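Side-chain contact in substrate binding periplasmic protein (Ralstonia solanacearum, PDB 3LOP), which probably captures leucine or related amino acids in the periplasm as the substrate-binding component of a transport system: residues A[85-88]-A[89-92]. Residues are numbered along the deposited sequence; the frame is centred on the assembly and turned at random.
Sequences NVEA and LMRE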
# COMPACT_ATOMS: atom_id res chain seq x y z
N ASN A 85 -10.95 -5.69 3.32
CA ASN A 85 -10.90 -5.45 4.76
C ASN A 85 -11.32 -4.02 5.10
O ASN A 85 -12.13 -3.81 6.00
CB ASN A 85 -9.50 -5.73 5.29
CG ASN A 85 -9.07 -7.17 5.06
OD1 ASN A 85 -9.00 -7.97 6.00
ND2 ASN A 85 -8.80 -7.51 3.81
N VAL A 86 -10.78 -3.05 4.38
CA VAL A 86 -11.14 -1.67 4.65
C VAL A 86 -12.59 -1.39 4.26
O VAL A 86 -13.30 -0.69 4.97
CB VAL A 86 -10.22 -0.69 3.90
CG1 VAL A 86 -10.66 0.75 4.18
CG2 VAL A 86 -8.78 -0.89 4.34
N GLU A 87 -13.03 -1.96 3.14
CA GLU A 87 -14.41 -1.74 2.71
C GLU A 87 -15.39 -2.29 3.74
O GLU A 87 -16.49 -1.76 3.89
CB GLU A 87 -14.65 -2.34 1.32
CG GLU A 87 -13.84 -1.64 0.23
CD GLU A 87 -14.17 -2.10 -1.18
OE1 GLU A 87 -14.68 -3.23 -1.34
OE2 GLU A 87 -13.91 -1.33 -2.13
N ALA A 88 -14.99 -3.33 4.47
CA ALA A 88 -15.85 -3.90 5.50
C ALA A 88 -15.92 -2.92 6.68
O ALA A 88 -16.98 -2.71 7.27
CB ALA A 88 -15.32 -5.25 5.96
N LEU A 89 -14.79 -2.31 7.02
CA LEU A 89 -14.77 -1.34 8.11
C LEU A 89 -15.71 -0.19 7.78
O LEU A 89 -16.38 0.35 8.66
CB LEU A 89 -13.36 -0.79 8.34
CG LEU A 89 -12.32 -1.75 8.91
CD1 LEU A 89 -10.96 -1.06 8.95
CD2 LEU A 89 -12.73 -2.19 10.31
N MSE A 90 -15.75 0.20 6.51
CA MSE A 90 -16.61 1.29 6.07
C MSE A 90 -18.07 0.84 6.04
O MSE A 90 -18.93 1.44 6.67
CB MSE A 90 -16.18 1.78 4.68
CG MSE A 90 -14.73 2.25 4.60
SE MSE A 90 -14.22 2.99 2.87
CE MSE A 90 -14.16 1.37 1.84
N ARG A 91 -18.32 -0.24 5.30
CA ARG A 91 -19.66 -0.78 5.15
C ARG A 91 -20.35 -1.13 6.47
O ARG A 91 -21.53 -0.81 6.66
CB ARG A 91 -19.61 -2.03 4.27
CG ARG A 91 -20.96 -2.68 4.00
CD ARG A 91 -20.80 -3.99 3.24
NE ARG A 91 -20.01 -3.83 2.02
CZ ARG A 91 -18.76 -4.27 1.87
NH1 ARG A 91 -18.15 -4.90 2.87
NH2 ARG A 91 -18.12 -4.07 0.73
N GLU A 92 -19.63 -1.78 7.37
CA GLU A 92 -20.19 -2.18 8.65
C GLU A 92 -20.24 -1.05 9.68
O GLU A 92 -20.68 -1.26 10.81
CB GLU A 92 -19.43 -3.39 9.18
CG GLU A 92 -19.61 -4.61 8.30
CD GLU A 92 -18.85 -5.83 8.79
OE1 GLU A 92 -18.97 -6.16 9.98
OE2 GLU A 92 -18.15 -6.46 7.96
O HOH W 1 -15.44 -5.59 -0.47
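The methyl end of the selenomethionine M90 folds back against E87, its CE lying 3.4 Å from CG of that residue, and this is the tightly packed side of the contact. The bend that brings it there is at the last torsion, chi3 -72°, after an extended chi2, and it also leaves CE 4.3 Å from CG1 of V86, in looser apolar contact. On this side V86 also packs on V80 and M112, and M90 on D115. Four consecutive i to i+4 backbone hydrogen bonds hold the turns together, from L89 N to N85 O through to E92 N and A88 O; the one from R91 N to E87 O is short and nearly straight, at 2.8 Å and 167°. They run along helix 83-91, the last reaching E92 just past its end; the helix follows strand 74-78 of the parallel five-stranded sheet in this periplasmic binding protein fold, and its beginning adjoins the bound leucine: T83 lines that pocket and the side chain of N85 is about 6 Å from the ligand. L89 and A88 are buried against helix 58-71, L89 on T61 and V65, A88 on I58. The packing gives way to a looser, polar arrangement where the exposed R91 runs back along the helix. With CG anti to the backbone N (chi1 -178°) and a kink at chi3, its guanidinium lays one face over the carbonyl O of E87, offset toward the rim. NH2 stops 4.1 Å from OE1 of E87, beyond salt-bridge distance, with the carboxylate and guanidinium planes almost perpendicular. A water bridges the gap: it donates to OE1 of E87 at 2.6 Å and accepts a weak bond from NH2 of R91, whereas OE2 of E87 is hydrogen-bonded to OG of S111.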